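Local coordinates for Mgp-operon protein 3 (Mycoplasma pneumoniae, PDB 6RJ1) that probably helps the bacterium attach to host cells, as a membrane-bound surface adhesin, at residues R708-S713 with T721-T726. Residues are numbered along the deposited sequence; the frame is centred on the assembly and turned at random.
Sequences RENAQS and TKVKWT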
ATOM      1  N   ARG A 708      20.804  -4.326  -2.175  1.00 73.88           N
ATOM      2  CA  ARG A 708      21.349  -5.588  -1.663  1.00 73.91           C
ATOM      3  C   ARG A 708      22.554  -5.298  -0.764  1.00 80.80           C
ATOM      4  O   ARG A 708      22.654  -5.870   0.321  1.00 80.48           O
ATOM      5  CB  ARG A 708      21.713  -6.553  -2.813  1.00 71.99           C
ATOM      6  CG  ARG A 708      22.586  -7.733  -2.391  1.00 80.31           C
ATOM      7  CD  ARG A 708      22.189  -9.042  -3.020  1.00 88.29           C
ATOM      8  NE  ARG A 708      22.715  -9.191  -4.374  1.00 99.49           N
ATOM      9  CZ  ARG A 708      23.419 -10.236  -4.788  1.00120.85           C
ATOM     10  NH1 ARG A 708      23.706 -11.227  -3.952  1.00109.80           N
ATOM     11  NH2 ARG A 708      23.847 -10.299  -6.042  1.00115.76           N
ATOM     12  N   GLU A 709      23.449  -4.391  -1.214  1.00 79.73           N
ATOM     13  CA  GLU A 709      24.648  -3.975  -0.488  1.00 80.24           C
ATOM     14  C   GLU A 709      24.279  -3.271   0.814  1.00 85.06           C
ATOM     15  O   GLU A 709      24.869  -3.576   1.852  1.00 85.31           O
ATOM     16  CB  GLU A 709      25.552  -3.099  -1.370  1.00 81.94           C
ATOM     17  CG  GLU A 709      26.350  -3.897  -2.391  1.00 96.87           C
ATOM     18  CD  GLU A 709      27.079  -3.127  -3.483  1.00126.08           C
ATOM     19  OE1 GLU A 709      26.965  -1.880  -3.528  1.00123.29           O
ATOM     20  OE2 GLU A 709      27.765  -3.784  -4.303  1.00120.24           O
ATOM     21  N   ASN A 710      23.274  -2.374   0.770  1.00 81.73           N
ATOM     22  CA  ASN A 710      22.751  -1.651   1.937  1.00 81.31           C
ATOM     23  C   ASN A 710      22.161  -2.624   2.971  1.00 86.37           C
ATOM     24  O   ASN A 710      22.292  -2.379   4.169  1.00 86.86           O
ATOM     25  CB  ASN A 710      21.711  -0.620   1.500  1.00 77.83           C
ATOM     26  CG  ASN A 710      21.045   0.144   2.608  1.00 90.30           C
ATOM     27  OD1 ASN A 710      21.544   1.152   3.094  1.00 83.64           O
ATOM     28  ND2 ASN A 710      19.875  -0.285   2.996  1.00 81.79           N
ATOM     29  N   ALA A 711      21.530  -3.720   2.509  1.00 83.07           N
ATOM     30  CA  ALA A 711      20.944  -4.744   3.374  1.00 83.66           C
ATOM     31  C   ALA A 711      22.021  -5.600   4.059  1.00 90.03           C
ATOM     32  O   ALA A 711      21.872  -5.949   5.232  1.00 89.13           O
ATOM     33  CB  ALA A 711      20.010  -5.629   2.566  1.00 84.35           C
ATOM     34  N   GLN A 712      23.103  -5.927   3.325  1.00 89.29           N
ATOM     35  CA  GLN A 712      24.209  -6.775   3.779  1.00 90.54           C
ATOM     36  C   GLN A 712      25.180  -6.080   4.738  1.00 98.10           C
ATOM     37  O   GLN A 712      25.973  -6.765   5.390  1.00 97.68           O
ATOM     38  CB  GLN A 712      24.955  -7.386   2.577  1.00 92.04           C
ATOM     39  CG  GLN A 712      24.628  -8.871   2.317  1.00114.62           C
ATOM     40  CD  GLN A 712      23.159  -9.192   2.056  1.00133.08           C
ATOM     41  OE1 GLN A 712      22.481  -9.829   2.874  1.00125.99           O
ATOM     42  NE2 GLN A 712      22.639  -8.781   0.906  1.00124.98           N
ATOM     43  N   SER A 713      25.099  -4.739   4.852  1.00 97.45           N
ATOM     44  CA  SER A 713      25.935  -3.939   5.747  1.00 98.29           C
ATOM     45  C   SER A 713      25.536  -4.194   7.205  1.00104.74           C
ATOM     46  O   SER A 713      24.350  -4.121   7.550  1.00103.51           O
ATOM     47  CB  SER A 713      25.815  -2.456   5.409  1.00102.41           C
ATOM     48  OG  SER A 713      26.722  -1.677   6.169  1.00113.11           O
ATOM     49  N   THR A 721      23.522   5.307   5.672  1.00 97.92           N
ATOM     50  CA  THR A 721      23.618   5.394   4.214  1.00 95.26           C
ATOM     51  C   THR A 721      22.290   4.951   3.575  1.00 94.12           C
ATOM     52  O   THR A 721      21.689   3.959   3.996  1.00 93.74           O
ATOM     53  CB  THR A 721      24.862   4.667   3.700  1.00 99.25           C
ATOM     54  OG1 THR A 721      25.956   4.977   4.562  1.00 97.37           O
ATOM     55  CG2 THR A 721      25.224   5.070   2.276  1.00 97.05           C
ATOM     56  N   LYS A 722      21.820   5.743   2.601  1.00 86.01           N
ATOM     57  CA  LYS A 722      20.557   5.573   1.903  1.00 83.35           C
ATOM     58  C   LYS A 722      20.732   5.034   0.476  1.00 82.46           C
ATOM     59  O   LYS A 722      21.742   5.307  -0.175  1.00 81.40           O
ATOM     60  CB  LYS A 722      19.828   6.931   1.866  1.00 85.28           C
ATOM     61  CG  LYS A 722      18.400   6.926   2.403  1.00 97.90           C
ATOM     62  CD  LYS A 722      18.330   7.100   3.923  1.00105.37           C
ATOM     63  CE  LYS A 722      17.234   8.044   4.345  1.00108.96           C
ATOM     64  NZ  LYS A 722      17.634   9.467   4.170  1.00115.55           N
ATOM     65  N   VAL A 723      19.726   4.287  -0.003  1.00 76.05           N
ATOM     66  CA  VAL A 723      19.641   3.733  -1.357  1.00 74.69           C
ATOM     67  C   VAL A 723      18.898   4.818  -2.141  1.00 78.11           C
ATOM     68  O   VAL A 723      17.897   5.347  -1.650  1.00 78.66           O
ATOM     69  CB  VAL A 723      18.854   2.385  -1.400  1.00 77.77           C
ATOM     70  CG1 VAL A 723      18.939   1.731  -2.775  1.00 77.19           C
ATOM     71  CG2 VAL A 723      19.324   1.421  -0.327  1.00 77.41           C
ATOM     72  N   LYS A 724      19.386   5.172  -3.327  1.00 73.16           N
ATOM     73  CA  LYS A 724      18.742   6.204  -4.134  1.00 72.55           C
ATOM     74  C   LYS A 724      18.172   5.673  -5.450  1.00 75.00           C
ATOM     75  O   LYS A 724      18.929   5.284  -6.346  1.00 74.98           O
ATOM     76  CB  LYS A 724      19.680   7.405  -4.370  1.00 75.32           C
ATOM     77  CG  LYS A 724      19.791   8.352  -3.180  1.00 95.66           C
ATOM     78  CD  LYS A 724      20.530   9.629  -3.566  1.00107.87           C
ATOM     79  CE  LYS A 724      20.914  10.457  -2.364  1.00120.58           C
ATOM     80  NZ  LYS A 724      21.682  11.668  -2.754  1.00128.99           N
ATOM     81  N   TRP A 725      16.831   5.654  -5.552  1.00 69.92           N
ATOM     82  CA  TRP A 725      16.089   5.253  -6.749  1.00 69.06           C
ATOM     83  C   TRP A 725      15.527   6.561  -7.309  1.00 72.29           C
ATOM     84  O   TRP A 725      14.537   7.091  -6.797  1.00 73.19           O
ATOM     85  CB  TRP A 725      14.972   4.234  -6.407  1.00 67.59           C
ATOM     86  CG  TRP A 725      15.440   2.882  -5.922  1.00 68.48           C
ATOM     87  CD1 TRP A 725      16.730   2.451  -5.779  1.00 71.35           C
ATOM     88  CD2 TRP A 725      14.603   1.773  -5.554  1.00 68.17           C
ATOM     89  NE1 TRP A 725      16.749   1.151  -5.324  1.00 70.64           N
ATOM     90  CE2 TRP A 725      15.459   0.708  -5.181  1.00 72.17           C
ATOM     91  CE3 TRP A 725      13.210   1.574  -5.498  1.00 69.02           C
ATOM     92  CZ2 TRP A 725      14.966  -0.532  -4.755  1.00 71.45           C
ATOM     93  CZ3 TRP A 725      12.726   0.353  -5.065  1.00 70.33           C
ATOM     94  CH2 TRP A 725      13.597  -0.690  -4.713  1.00 71.17           C
ATOM     95  N   THR A 726      16.230   7.137  -8.288  1.00 67.64           N
ATOM     96  CA  THR A 726      15.888   8.442  -8.862  1.00 67.34           C
ATOM     97  C   THR A 726      14.839   8.396  -9.991  1.00 71.56           C
ATOM     98  O   THR A 726      14.210   9.422 -10.272  1.00 70.87           O
ATOM     99  CB  THR A 726      17.158   9.173  -9.305  1.00 73.42           C
ATOM    100  OG1 THR A 726      17.951   8.284 -10.083  1.00 73.03           O
ATOM    101  CG2 THR A 726      17.972   9.688  -8.122  1.00 72.21           C
TER
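Asn710 and Val723 make the apolar part of this contact, where the end of a helix meets the start of a strand. Both CA-CB bonds point at the opposing segment, and the CA atoms of Asn710 and Val723 are 7.0 Å apart. A single methyl does the touching: Val723 CG2 lies 3.6 Å from Asn710 CB and just as far from Asn710 CG, so it rests on the root of the asparagine side chain, with the two side chains set obliquely. In Val723, CG1 is anti to the backbone N (chi1 -172°), which turns CG2 to the backbone N side and onto the helix. The valine also packs on Ser706 and Ala707 and, with Asn710, on Thr491.

The polar part is slighter. Asn710 has CG anti to its own N (chi1 177°), extending the amide toward the loop ahead of the strand, where its end lies beside the carbonyl O of Thr721; Asn710 CG is 4.1 Å from that oxygen.

Backbone bonds hold each partner separately. In the last turn of the helix, Gln712 N donates to Arg708 O at 3.0 Å, and Ser713 N makes a weak bond to Glu709 O. Val723 pairs through its backbone with Lys495 and Glu497.

One side-chain-to-backbone bond, from Trp725 NE1 to Glu703 O, is a further tie between strand and helix.

Helix 701-712 sits in the connection between strands 693-699 and 723-732, antiparallel neighbours in one mixed sheet: a helix-containing connection whose helix packs back on the second strand, in an adhesin whose MgpC family is grouped by sequence with the beta-propellers.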